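Local coordinates for protein inositol dehydrogenase (Lactobacillus casei, PDB 4MKX) that probably oxidises scyllo-inositol with NAD as the cofactor, as a sugar alcohol dehydrogenase of the Gfo/Idh/MocA family, at residues A83-S88 with H106-K111; G138-F143 with A304-S309; R148-L153 with R204-K209; G190-M195 with G230-G235. One frame throughout, in Å; residues are numbered along the deposited sequence.

Interaction 1 of 4, residues A83-S88 with H106-K111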
loop_
_atom_site.group_PDB
_atom_site.type_symbol
_atom_site.label_atom_id
_atom_site.label_comp_id
_atom_site.label_asym_id
_atom_site.label_seq_id
_atom_site.Cartn_x
_atom_site.Cartn_y
_atom_site.Cartn_z
ATOM N N ALA A 83 -31.667 29.927 -12.298
ATOM C CA ALA A 83 -30.853 29.596 -11.123
ATOM C C ALA A 83 -29.527 30.331 -11.144
ATOM O O ALA A 83 -29.066 30.765 -12.204
ATOM C CB ALA A 83 -30.622 28.089 -11.060
ATOM N N VAL A 84 -28.893 30.447 -9.973
ATOM C CA VAL A 84 -27.615 31.133 -9.881
ATOM C C VAL A 84 -26.593 30.260 -9.163
ATOM O O VAL A 84 -26.956 29.487 -8.286
ATOM C CB VAL A 84 -27.730 32.473 -9.123
ATOM C CG1 VAL A 84 -28.697 33.407 -9.824
ATOM C CG2 VAL A 84 -28.181 32.244 -7.692
ATOM N N PHE A 85 -25.329 30.393 -9.554
ATOM C CA PHE A 85 -24.221 29.788 -8.824
ATOM C C PHE A 85 -23.444 30.931 -8.225
ATOM O O PHE A 85 -22.934 31.790 -8.954
ATOM C CB PHE A 85 -23.297 29.025 -9.773
ATOM C CG PHE A 85 -23.496 27.537 -9.757
ATOM C CD1 PHE A 85 -24.711 26.985 -10.145
ATOM C CD2 PHE A 85 -22.465 26.693 -9.374
ATOM C CE1 PHE A 85 -24.904 25.613 -10.136
ATOM C CE2 PHE A 85 -22.650 25.318 -9.349
ATOM C CZ PHE A 85 -23.869 24.779 -9.737
ATOM N N ILE A 86 -23.354 30.958 -6.900
ATOM C CA ILE A 86 -22.657 32.029 -6.223
ATOM C C ILE A 86 -21.263 31.563 -5.839
ATOM O O ILE A 86 -21.096 30.715 -4.956
ATOM C CB ILE A 86 -23.450 32.498 -5.006
ATOM C CG1 ILE A 86 -24.750 33.145 -5.486
ATOM C CG2 ILE A 86 -22.640 33.499 -4.173
ATOM C CD1 ILE A 86 -25.807 33.291 -4.403
ATOM N N VAL A 87 -20.263 32.100 -6.533
ATOM C CA VAL A 87 -18.880 31.714 -6.305
ATOM C C VAL A 87 -18.021 32.967 -6.081
ATOM O O VAL A 87 -16.838 33.005 -6.408
ATOM C CB VAL A 87 -18.338 30.837 -7.472
ATOM C CG1 VAL A 87 -17.206 29.941 -6.981
ATOM C CG2 VAL A 87 -19.446 29.972 -8.057
ATOM N N SER A 88 -18.653 33.993 -5.512
ATOM C CA SER A 88 -18.004 35.246 -5.145
ATOM C C SER A 88 -17.241 35.081 -3.835
ATOM O O SER A 88 -17.362 34.045 -3.178
ATOM C CB SER A 88 -19.075 36.317 -4.963
ATOM O OG SER A 88 -20.131 35.836 -4.147
ATOM N N HIS A 106 -33.413 29.828 -8.111
ATOM C CA HIS A 106 -32.818 28.748 -7.312
ATOM C C HIS A 106 -31.361 29.083 -7.053
ATOM O O HIS A 106 -30.711 29.737 -7.872
ATOM C CB HIS A 106 -32.925 27.424 -8.065
ATOM C CG HIS A 106 -34.330 27.027 -8.386
ATOM N ND1 HIS A 106 -35.143 26.380 -7.483
ATOM C CD2 HIS A 106 -35.064 27.180 -9.517
ATOM C CE1 HIS A 106 -36.323 26.157 -8.040
ATOM N NE2 HIS A 106 -36.299 26.631 -9.272
ATOM N N VAL A 107 -30.835 28.644 -5.913
ATOM C CA VAL A 107 -29.513 29.091 -5.505
ATOM C C VAL A 107 -28.566 27.957 -5.116
ATOM O O VAL A 107 -28.890 27.139 -4.255
ATOM C CB VAL A 107 -29.603 30.057 -4.301
ATOM C CG1 VAL A 107 -28.202 30.423 -3.814
ATOM C CG2 VAL A 107 -30.395 31.302 -4.688
ATOM N N PHE A 108 -27.420 27.904 -5.789
ATOM C CA PHE A 108 -26.276 27.141 -5.306
ATOM C C PHE A 108 -25.268 28.151 -4.785
ATOM O O PHE A 108 -24.887 29.088 -5.501
ATOM C CB PHE A 108 -25.650 26.341 -6.454
ATOM C CG PHE A 108 -24.394 25.585 -6.063
ATOM C CD1 PHE A 108 -23.155 26.227 -6.045
ATOM C CD2 PHE A 108 -24.455 24.240 -5.749
ATOM C CE1 PHE A 108 -21.993 25.540 -5.686
ATOM C CE2 PHE A 108 -23.294 23.539 -5.396
ATOM C CZ PHE A 108 -22.064 24.201 -5.370
ATOM N N SER A 109 -24.795 27.963 -3.557
ATOM C CA SER A 109 -23.769 28.855 -3.042
ATOM C C SER A 109 -22.556 28.062 -2.617
ATOM O O SER A 109 -22.696 27.034 -1.975
ATOM C CB SER A 109 -24.310 29.634 -1.838
ATOM O OG SER A 109 -23.305 30.451 -1.282
ATOM N N GLU A 110 -21.368 28.539 -2.964
ATOM C CA GLU A 110 -20.168 27.968 -2.365
ATOM C C GLU A 110 -20.119 28.222 -0.870
ATOM O O GLU A 110 -20.787 29.123 -0.347
ATOM C CB GLU A 110 -18.897 28.527 -3.012
ATOM C CG GLU A 110 -18.424 27.715 -4.206
ATOM C CD GLU A 110 -18.087 26.279 -3.824
ATOM O OE1 GLU A 110 -17.761 26.019 -2.644
ATOM O OE2 GLU A 110 -18.145 25.396 -4.706
ATOM N N LYS A 111 -19.332 27.406 -0.177
ATOM C CA LYS A 111 -19.048 27.653 1.227
ATOM C C LYS A 111 -18.140 28.868 1.383
ATOM O O LYS A 111 -17.454 29.265 0.437
ATOM C CB LYS A 111 -18.392 26.408 1.850
ATOM C CG LYS A 111 -17.009 26.041 1.270
ATOM C CD LYS A 111 -15.865 26.722 2.045
ATOM C CE LYS A 111 -14.528 26.579 1.317
ATOM N NZ LYS A 111 -13.447 27.364 1.978
#
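The rings of F85 and F108 lie nearly parallel, their planes 15° apart, in an offset stack with centroids 4.2 Å apart. F108 CD1 sits over one face of the F85 ring, displaced toward its rim, and F85 CE2 does the same over a face of F108. F108 CB also rests above F85, 3.8 Å from the ring centroid and close to its normal, a CH-pi contact. The edge of F108 meets E110 OE2 in plane. F85 and F108 are register partners on one face of the sheet; F108 has CG anti to its backbone N, and the unusual chi1 of F85, -102°, brings its ring toward F108.

Beneath the stack runs a regular parallel pairing. V84 N gives to H106 O, F108 N to V84 O, I86 N to F108 O at 2.8 Å, and E110 N to I86 O in an almost straight bond. Strand 106-109 is thus gripped alternately through V84 and I86. On the other face, V84 CG2 meets V107 CG2 and I86 CD1 meets V107 CG1, each at 3.8 Å, so the two branches of one valine serve two neighbours.

H32 packs edge-to-face on both phenylalanines and also takes E110 OE2 by a hydrogen bond. With helix 93-102 the strands form a beta-alpha-beta unit of the Rossmann fold: that helix packs against V84, I86 and V107, helices 27-38 and 304-319 lie on the phenylalanine face, and strand 18-23 pairs with the far edge of 83-86.

Interaction 2 of 4, residues G138-F143 with A304-S309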
loop_
_atom_site.group_PDB
_atom_site.type_symbol
_atom_site.label_atom_id
_atom_site.label_comp_id
_atom_site.label_asym_id
_atom_site.label_seq_id
_atom_site.Cartn_x
_atom_site.Cartn_y
_atom_site.Cartn_z
ATOM N N GLY A 138 -22.152 24.362 -1.261
ATOM C CA GLY A 138 -21.130 23.564 -1.938
ATOM C C GLY A 138 -20.228 22.688 -1.075
ATOM O O GLY A 138 -19.003 22.730 -1.209
ATOM N N PHE A 139 -20.815 21.881 -0.200
ATOM C CA PHE A 139 -20.020 20.901 0.549
ATOM C C PHE A 139 -19.774 19.670 -0.330
ATOM O O PHE A 139 -20.460 18.648 -0.210
ATOM C CB PHE A 139 -20.730 20.532 1.857
ATOM C CG PHE A 139 -20.727 21.644 2.876
ATOM C CD1 PHE A 139 -19.542 22.268 3.224
ATOM C CD2 PHE A 139 -21.913 22.085 3.454
ATOM C CE1 PHE A 139 -19.524 23.302 4.154
ATOM C CE2 PHE A 139 -21.905 23.118 4.384
ATOM C CZ PHE A 139 -20.707 23.727 4.732
ATOM N N MET A 140 -18.792 19.773 -1.227
ATOM C CA MET A 140 -18.657 18.784 -2.290
ATOM C C MET A 140 -18.193 17.412 -1.811
ATOM O O MET A 140 -18.398 16.423 -2.511
ATOM C CB MET A 140 -17.757 19.294 -3.422
ATOM C CG MET A 140 -16.256 19.256 -3.154
ATOM S SD MET A 140 -15.739 20.445 -1.903
ATOM C CE MET A 140 -13.969 20.246 -1.950
ATOM N N ARG A 141 -17.600 17.326 -0.627
ATOM C CA ARG A 141 -17.139 16.020 -0.158
ATOM C C ARG A 141 -18.307 15.062 0.036
ATOM O O ARG A 141 -18.156 13.853 -0.096
ATOM C CB ARG A 141 -16.331 16.154 1.127
ATOM C CG ARG A 141 -15.061 16.957 0.933
ATOM C CD ARG A 141 -14.180 16.807 2.141
ATOM N NE ARG A 141 -13.121 17.800 2.135
ATOM C CZ ARG A 141 -12.276 17.980 3.145
ATOM N NH1 ARG A 141 -12.372 17.219 4.224
ATOM N NH2 ARG A 141 -11.353 18.934 3.070
ATOM N N ARG A 142 -19.498 15.603 0.279
ATOM C CA ARG A 142 -20.672 14.749 0.368
ATOM C C ARG A 142 -20.995 14.056 -0.949
ATOM O O ARG A 142 -21.756 13.089 -0.961
ATOM C CB ARG A 142 -21.893 15.543 0.834
ATOM C CG ARG A 142 -21.730 16.141 2.220
ATOM C CD ARG A 142 -23.082 16.551 2.725
ATOM N NE ARG A 142 -23.017 17.321 3.956
ATOM C CZ ARG A 142 -24.061 17.483 4.755
ATOM N NH1 ARG A 142 -25.213 16.918 4.428
ATOM N NH2 ARG A 142 -23.951 18.190 5.872
ATOM N N PHE A 143 -20.425 14.541 -2.054
ATOM C CA PHE A 143 -20.661 13.924 -3.361
ATOM C C PHE A 143 -19.482 13.135 -3.893
ATOM O O PHE A 143 -19.554 12.555 -4.972
ATOM C CB PHE A 143 -21.069 14.994 -4.374
ATOM C CG PHE A 143 -22.392 15.607 -4.063
ATOM C CD1 PHE A 143 -22.476 16.692 -3.210
ATOM C CD2 PHE A 143 -23.553 15.069 -4.595
ATOM C CE1 PHE A 143 -23.702 17.253 -2.907
ATOM C CE2 PHE A 143 -24.779 15.625 -4.290
ATOM C CZ PHE A 143 -24.847 16.712 -3.446
ATOM N N ALA A 304 -12.372 16.665 -8.666
ATOM C CA ALA A 304 -13.014 16.868 -9.964
ATOM C C ALA A 304 -14.372 16.191 -10.075
ATOM O O ALA A 304 -15.350 16.803 -10.526
ATOM C CB ALA A 304 -12.087 16.390 -11.079
ATOM N N GLN A 305 -14.424 14.920 -9.693
ATOM C CA GLN A 305 -15.658 14.145 -9.745
ATOM C C GLN A 305 -16.723 14.706 -8.821
ATOM O O GLN A 305 -17.893 14.792 -9.202
ATOM C CB GLN A 305 -15.368 12.674 -9.390
ATOM C CG GLN A 305 -16.627 11.815 -9.222
ATOM C CD GLN A 305 -17.063 11.690 -7.769
ATOM O OE1 GLN A 305 -16.271 11.319 -6.897
ATOM N NE2 GLN A 305 -18.322 12.020 -7.501
ATOM N N ALA A 306 -16.319 15.104 -7.620
ATOM C CA ALA A 306 -17.269 15.625 -6.639
ATOM C C ALA A 306 -17.908 16.927 -7.100
ATOM O O ALA A 306 -19.089 17.161 -6.854
ATOM C CB ALA A 306 -16.589 15.827 -5.298
ATOM N N PHE A 307 -17.127 17.787 -7.746
ATOM C CA PHE A 307 -17.688 19.030 -8.273
ATOM C C PHE A 307 -18.760 18.749 -9.324
ATOM O O PHE A 307 -19.844 19.332 -9.277
ATOM C CB PHE A 307 -16.594 19.931 -8.865
ATOM C CG PHE A 307 -15.706 20.554 -7.839
ATOM C CD1 PHE A 307 -16.248 21.199 -6.724
ATOM C CD2 PHE A 307 -14.322 20.485 -7.962
ATOM C CE1 PHE A 307 -15.418 21.778 -5.762
ATOM C CE2 PHE A 307 -13.491 21.059 -7.006
ATOM C CZ PHE A 307 -14.042 21.702 -5.900
ATOM N N LEU A 308 -18.452 17.878 -10.282
ATOM C CA LEU A 308 -19.415 17.517 -11.318
ATOM C C LEU A 308 -20.677 16.910 -10.712
ATOM O O LEU A 308 -21.783 17.265 -11.105
ATOM C CB LEU A 308 -18.783 16.541 -12.323
ATOM C CG LEU A 308 -17.852 17.182 -13.347
ATOM C CD1 LEU A 308 -16.908 16.147 -13.957
ATOM C CD2 LEU A 308 -18.681 17.862 -14.437
ATOM N N SER A 309 -20.507 16.012 -9.743
ATOM C CA SER A 309 -21.658 15.377 -9.123
ATOM C C SER A 309 -22.545 16.364 -8.363
ATOM O O SER A 309 -23.762 16.276 -8.459
ATOM C CB SER A 309 -21.232 14.227 -8.206
ATOM O OG SER A 309 -20.726 13.148 -8.985
#
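M140 meets A306 and F307 of helix 304-319 through CB, CG and SD. Its CB lies 4.1 Å from both A306 CB and F307 CD1; CG comes closer, 3.7 Å from F307 CE1; and SD stands obliquely to the same ring, 5.1 Å from its centroid, a Met-aromatic contact. Chi1 of 77° sets CG between the backbone N and the carbonyl carbon, and the bend at chi2 then carries the sulfur alongside the F307 ring, the two side chains pointing the same way. A306 CB also packs against M140 O at 3.4 Å.

The 3-10 turn 140-143 follows the last parallel strand of the nucleotide-binding domain and leads into helix 145-155, so the contact sets helix 304-319 against the connection between the Rossmann fold and the C-terminal domain. This turn is closed by the bond from F143 N to M140 O.

At the F143 end of this turn, Q305 supplies the one hydrogen bond across the contact, from NE2 to F143 O at 2.9 Å. The acceptor lies near the amide plane of Q305, while the donor is tilted 24° from the carbonyl plane of F143. NE2 also gives to S309 OG, one helical turn on, and OE1 accepts from the backbone N of D145; three partners therefore fix the rotation of this amide. F143 CB packs on S309 CB at 3.9 Å, and its ring runs on toward A313, V324 and I326.

Interaction 3 of 4, residues R148-L153 with R204-K209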
loop_
_atom_site.group_PDB
_atom_site.type_symbol
_atom_site.label_atom_id
_atom_site.label_comp_id
_atom_site.label_asym_id
_atom_site.label_seq_id
_atom_site.Cartn_x
_atom_site.Cartn_y
_atom_site.Cartn_z
ATOM N N ARG A 148 -18.630 8.910 -0.033
ATOM C CA ARG A 148 -19.941 8.260 -0.092
ATOM C C ARG A 148 -19.851 6.775 0.218
ATOM O O ARG A 148 -20.721 6.231 0.897
ATOM C CB ARG A 148 -20.630 8.489 -1.447
ATOM C CG ARG A 148 -21.233 9.881 -1.557
ATOM C CD ARG A 148 -22.131 10.052 -2.799
ATOM N NE ARG A 148 -21.396 9.863 -4.050
ATOM C CZ ARG A 148 -21.715 10.420 -5.220
ATOM N NH1 ARG A 148 -22.764 11.230 -5.328
ATOM N NH2 ARG A 148 -20.977 10.174 -6.291
ATOM N N TYR A 149 -18.794 6.124 -0.262
ATOM C CA TYR A 149 -18.584 4.707 0.011
ATOM C C TYR A 149 -18.407 4.477 1.509
ATOM O O TYR A 149 -18.958 3.527 2.072
ATOM C CB TYR A 149 -17.367 4.173 -0.781
ATOM C CG TYR A 149 -17.088 2.697 -0.571
ATOM C CD1 TYR A 149 -17.715 1.730 -1.352
ATOM C CD2 TYR A 149 -16.190 2.275 0.401
ATOM C CE1 TYR A 149 -17.458 0.378 -1.153
ATOM C CE2 TYR A 149 -15.926 0.933 0.605
ATOM C CZ TYR A 149 -16.562 -0.008 -0.180
ATOM O OH TYR A 149 -16.296 -1.344 0.029
ATOM N N ALA A 150 -17.636 5.344 2.164
ATOM C CA ALA A 150 -17.428 5.235 3.608
ATOM C C ALA A 150 -18.710 5.509 4.378
ATOM O O ALA A 150 -18.984 4.857 5.385
ATOM C CB ALA A 150 -16.327 6.182 4.068
ATOM N N LYS A 151 -19.481 6.493 3.925
ATOM C CA LYS A 151 -20.743 6.821 4.572
ATOM C C LYS A 151 -21.681 5.617 4.520
ATOM O O LYS A 151 -22.378 5.310 5.489
ATOM C CB LYS A 151 -21.385 8.015 3.866
ATOM C CG LYS A 151 -22.683 8.508 4.505
ATOM C CD LYS A 151 -22.447 9.017 5.912
ATOM C CE LYS A 151 -23.591 9.946 6.377
ATOM N NZ LYS A 151 -24.923 9.301 6.213
ATOM N N GLN A 152 -21.677 4.937 3.384
ATOM C CA GLN A 152 -22.497 3.752 3.189
ATOM C C GLN A 152 -22.132 2.659 4.194
ATOM O O GLN A 152 -23.012 2.077 4.823
ATOM C CB GLN A 152 -22.305 3.257 1.769
ATOM C CG GLN A 152 -23.134 2.074 1.372
ATOM C CD GLN A 152 -23.115 1.886 -0.126
ATOM O OE1 GLN A 152 -22.653 2.764 -0.864
ATOM N NE2 GLN A 152 -23.613 0.747 -0.591
ATOM N N LEU A 153 -20.838 2.391 4.355
ATOM C CA LEU A 153 -20.395 1.427 5.362
ATOM C C LEU A 153 -20.856 1.823 6.762
ATOM O O LEU A 153 -21.317 0.983 7.536
ATOM C CB LEU A 153 -18.868 1.279 5.349
ATOM C CG LEU A 153 -18.283 0.667 4.083
ATOM C CD1 LEU A 153 -16.774 0.568 4.218
ATOM C CD2 LEU A 153 -18.898 -0.690 3.868
ATOM N N ARG A 204 -20.052 16.422 11.116
ATOM C CA ARG A 204 -21.487 16.502 11.365
ATOM C C ARG A 204 -22.259 15.521 10.496
ATOM O O ARG A 204 -23.189 14.866 10.962
ATOM C CB ARG A 204 -21.995 17.934 11.151
ATOM C CG ARG A 204 -21.375 18.973 12.100
ATOM C CD ARG A 204 -21.946 20.373 11.875
ATOM N NE ARG A 204 -23.377 20.404 12.161
ATOM C CZ ARG A 204 -24.323 20.461 11.227
ATOM N NH1 ARG A 204 -23.996 20.505 9.938
ATOM N NH2 ARG A 204 -25.597 20.466 11.584
ATOM N N TRP A 205 -21.852 15.410 9.231
ATOM C CA TRP A 205 -22.506 14.534 8.271
ATOM C C TRP A 205 -22.416 13.074 8.701
ATOM O O TRP A 205 -23.420 12.355 8.707
ATOM C CB TRP A 205 -21.883 14.746 6.876
ATOM C CG TRP A 205 -22.444 13.928 5.758
ATOM C CD1 TRP A 205 -23.764 13.728 5.463
ATOM C CD2 TRP A 205 -21.699 13.240 4.742
ATOM N NE1 TRP A 205 -23.883 12.939 4.340
ATOM C CE2 TRP A 205 -22.633 12.632 3.876
ATOM C CE3 TRP A 205 -20.338 13.082 4.483
ATOM C CZ2 TRP A 205 -22.242 11.862 2.775
ATOM C CZ3 TRP A 205 -19.952 12.316 3.389
ATOM C CH2 TRP A 205 -20.905 11.721 2.546
ATOM N N PHE A 206 -21.221 12.629 9.083
ATOM C CA PHE A 206 -21.036 11.224 9.439
ATOM C C PHE A 206 -21.704 10.843 10.757
ATOM O O PHE A 206 -22.213 9.734 10.884
ATOM C CB PHE A 206 -19.541 10.862 9.500
ATOM C CG PHE A 206 -18.974 10.440 8.183
ATOM C CD1 PHE A 206 -19.055 9.120 7.772
ATOM C CD2 PHE A 206 -18.368 11.364 7.345
ATOM C CE1 PHE A 206 -18.541 8.723 6.544
ATOM C CE2 PHE A 206 -17.851 10.973 6.113
ATOM C CZ PHE A 206 -17.938 9.655 5.716
ATOM N N THR A 207 -21.684 11.755 11.722
ATOM C CA THR A 207 -22.153 11.456 13.078
ATOM C C THR A 207 -23.623 11.790 13.324
ATOM O O THR A 207 -24.311 11.067 14.047
ATOM C CB THR A 207 -21.314 12.165 14.155
ATOM O OG1 THR A 207 -21.434 13.583 14.029
ATOM C CG2 THR A 207 -19.850 11.771 14.050
ATOM N N GLY A 208 -24.099 12.877 12.721
ATOM C CA GLY A 208 -25.407 13.417 13.053
ATOM C C GLY A 208 -25.403 14.231 14.338
ATOM O O GLY A 208 -26.458 14.646 14.832
ATOM N N LYS A 209 -24.210 14.488 14.874
ATOM C CA LYS A 209 -24.071 15.145 16.169
ATOM C C LYS A 209 -23.441 16.531 16.013
ATOM O O LYS A 209 -22.849 16.824 14.968
ATOM C CB LYS A 209 -23.234 14.247 17.098
ATOM C CG LYS A 209 -23.634 12.756 17.044
ATOM C CD LYS A 209 -22.543 11.804 17.596
ATOM C CE LYS A 209 -22.904 10.319 17.390
ATOM N NZ LYS A 209 -21.855 9.351 17.886
#
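R148 meets W205 at the indole edge, its backbone N lying near the ring plane, 4.4 Å from CH2. Its guanidinium group turns elsewhere, to a salt bridge with D145. Two residues on, the carbonyl carbon A150 C lies at the edge of the F206 ring, in plane with it and 3.9 Å from F206 CE1. A150 CB touches F206 CZ at 4.2 Å.

K151 does most of the work, lying between the two aromatic side chains. Its CA is 3.5 Å from F206 CE1. Farther out CG passes W205 CZ2 at 3.8 Å, CD stands over a face of F206, and CE sits over the five-membered ring of W205, 3.8 Å from the centroid and 15° off the normal. The CD and CE approaches are CH-pi contacts. CG points away from the backbone N (chi1 -177°); the bend at chi2 helps carry CE over the indole, where it also touches W205 O at 3.4 Å, and the bend at chi4 turns NZ. The ammonium group forms a salt bridge with D155 one turn along its own helix, so the CH-pi contacts are made by the aliphatic carbons, while D155 pairs with the charge.

No hydrogen bond joins the two segments. Helices 145-155 and 197-207 pack here by a lysine laid between tryptophan and phenylalanine, in the C-terminal domain of the Gfo/Idh/MocA fold, where helices lie against a large mixed beta-sheet; A150 touches that sheet at L272 and I274.

Interaction 4 of 4, residues G190-M195 with G230-G235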
loop_
_atom_site.group_PDB
_atom_site.type_symbol
_atom_site.label_atom_id
_atom_site.label_comp_id
_atom_site.label_asym_id
_atom_site.label_seq_id
_atom_site.Cartn_x
_atom_site.Cartn_y
_atom_site.Cartn_z
ATOM N N GLY A 190 -8.660 33.535 8.277
ATOM C CA GLY A 190 -8.176 32.561 9.237
ATOM C C GLY A 190 -7.955 31.195 8.616
ATOM O O GLY A 190 -8.469 30.904 7.536
ATOM N N LEU A 191 -7.187 30.355 9.302
ATOM C CA LEU A 191 -6.896 29.014 8.816
ATOM C C LEU A 191 -8.086 28.069 8.908
ATOM O O LEU A 191 -8.366 27.316 7.974
ATOM C CB LEU A 191 -5.713 28.429 9.597
ATOM C CG LEU A 191 -5.244 27.024 9.213
ATOM C CD1 LEU A 191 -4.617 27.026 7.838
ATOM C CD2 LEU A 191 -4.251 26.489 10.251
ATOM N N PHE A 192 -8.787 28.098 10.034
ATOM C CA PHE A 192 -9.850 27.131 10.249
ATOM C C PHE A 192 -11.077 27.479 9.412
ATOM O O PHE A 192 -11.782 26.594 8.926
ATOM C CB PHE A 192 -10.162 27.013 11.742
ATOM C CG PHE A 192 -8.972 26.591 12.566
ATOM C CD1 PHE A 192 -8.544 25.269 12.557
ATOM C CD2 PHE A 192 -8.274 27.516 13.334
ATOM C CE1 PHE A 192 -7.444 24.870 13.308
ATOM C CE2 PHE A 192 -7.170 27.124 14.086
ATOM C CZ PHE A 192 -6.751 25.798 14.066
ATOM N N LEU A 193 -11.311 28.773 9.231
ATOM C CA LEU A 193 -12.384 29.233 8.358
ATOM C C LEU A 193 -12.108 28.805 6.923
ATOM O O LEU A 193 -12.999 28.322 6.217
ATOM C CB LEU A 193 -12.482 30.755 8.415
ATOM C CG LEU A 193 -13.790 31.364 7.927
ATOM C CD1 LEU A 193 -14.779 31.405 9.081
ATOM C CD2 LEU A 193 -13.540 32.751 7.334
ATOM N N ASP A 194 -10.867 28.994 6.487
ATOM C CA ASP A 194 -10.497 28.699 5.107
ATOM C C ASP A 194 -10.413 27.204 4.819
ATOM O O ASP A 194 -10.913 26.722 3.797
ATOM C CB ASP A 194 -9.156 29.361 4.766
ATOM C CG ASP A 194 -9.260 30.869 4.640
ATOM O OD1 ASP A 194 -10.379 31.374 4.393
ATOM O OD2 ASP A 194 -8.215 31.549 4.774
ATOM N N MET A 195 -9.780 26.470 5.728
ATOM C CA MET A 195 -9.374 25.093 5.450
ATOM C C MET A 195 -10.225 24.004 6.104
ATOM O O MET A 195 -10.275 22.879 5.606
ATOM C CB MET A 195 -7.908 24.884 5.871
ATOM C CG MET A 195 -6.905 25.629 5.020
ATOM S SD MET A 195 -6.989 25.115 3.295
ATOM C CE MET A 195 -6.294 23.464 3.403
ATOM N N GLY A 230 -1.534 37.580 11.496
ATOM C CA GLY A 230 -2.614 36.881 12.167
ATOM C C GLY A 230 -3.090 35.702 11.339
ATOM O O GLY A 230 -4.288 35.411 11.274
ATOM N N GLU A 231 -2.150 35.042 10.673
ATOM C CA GLU A 231 -2.471 33.838 9.925
ATOM C C GLU A 231 -1.714 32.647 10.489
ATOM O O GLU A 231 -0.837 32.811 11.327
ATOM C CB GLU A 231 -2.173 34.009 8.434
ATOM C CG GLU A 231 -3.382 34.410 7.606
ATOM C CD GLU A 231 -4.485 33.351 7.586
ATOM O OE1 GLU A 231 -4.288 32.231 8.115
ATOM O OE2 GLU A 231 -5.563 33.641 7.031
ATOM N N LEU A 232 -2.080 31.451 10.046
ATOM C CA LEU A 232 -1.440 30.231 10.527
ATOM C C LEU A 232 -1.052 29.378 9.352
ATOM O O LEU A 232 -1.814 29.269 8.387
ATOM C CB LEU A 232 -2.393 29.421 11.407
ATOM C CG LEU A 232 -2.543 29.821 12.868
ATOM C CD1 LEU A 232 -3.650 29.013 13.525
ATOM C CD2 LEU A 232 -1.220 29.625 13.592
ATOM N N GLU A 233 0.117 28.754 9.432
ATOM C CA GLU A 233 0.526 27.809 8.402
ATOM C C GLU A 233 0.109 26.378 8.747
ATOM O O GLU A 233 -0.194 25.592 7.854
ATOM C CB GLU A 233 2.032 27.883 8.166
ATOM C CG GLU A 233 2.844 27.321 9.287
ATOM C CD GLU A 233 4.312 27.276 8.972
ATOM O OE1 GLU A 233 4.792 28.209 8.289
ATOM O OE2 GLU A 233 4.976 26.318 9.422
ATOM N N THR A 234 0.112 26.030 10.034
ATOM C CA THR A 234 -0.390 24.727 10.477
ATOM C C THR A 234 -1.123 24.910 11.785
ATOM O O THR A 234 -0.669 25.650 12.659
ATOM C CB THR A 234 0.739 23.698 10.714
ATOM O OG1 THR A 234 1.681 23.755 9.641
ATOM C CG2 THR A 234 0.164 22.286 10.795
ATOM N N GLY A 235 -2.257 24.234 11.929
ATOM C CA GLY A 235 -2.991 24.281 13.172
ATOM C C GLY A 235 -3.588 22.931 13.457
ATOM O O GLY A 235 -3.807 22.117 12.554
HETATM O O HOH W 1 -5.232 32.130 11.132
#
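Apolar packing centres on L191, whose side chain crosses that of L232 at about a right angle. With CG anti to the backbone N (chi1 -179°), L191 drives both methyl groups at the 230-235 segment. CD2 meets L232 CB at 3.7 Å, the apolar pair, and the methyls also pack on the backbone, CD1 3.6 Å from L232 O and CD2 3.4 Å from G235 N. F192 adds its CE2, 4.0 Å from L232 CD1. G235, with no side chain, lets L191 CD2 and F192 CZ come close to its backbone.

Polar contacts gather at the start of helix 191-195, where G190 is the N-cap. E231 OE2 accepts a weak bond from G190 N, at 3.3 Å. E231 OE1 uses its anti lone pair for L232 N, at 3.0 Å, and so holds the bent glutamate chain against its own backbone. One water receives L191 N and gives to the same OE1, with a weaker link to G230 O.

Like charges also approach, D194 OD2 standing 4.1 Å from E231 OE2 with the carboxylate planes 20° apart. R253 forms a salt bridge with D194 OD2 and probably eases this repulsion. The E231 carboxylate, near the N-terminus of helix 191-195, may interact favourably with the helix dipole, so the buried E231 is probably stabilised as an anion by backbone N-H groups and water instead of by a direct ion pair across the contact.

In the fold
Interactions 1 and 4 are buried, while 2 and 3 are only partly so. Interaction 1 belongs to the parallel sheet of the nucleotide-binding domain and rests on backbone hydrogen bonds and stacked rings; interactions 3 and 4 lie in the C-terminal domain, one of aliphatic carbon over aromatic faces, the other of leucine packing and a buried glutamate bridged by one water. Interaction 2 stands between: a probable hydrogen bond from G138 N to S109 O joins it to interaction 1, and R148 of interaction 3 packs on F143 and Q305. Helix 304-319 reaches interactions 1 and 2. A weak, probable hydrogen bond from K111 NZ to D194 O links interactions 1 and 4, centres about 24 Å apart.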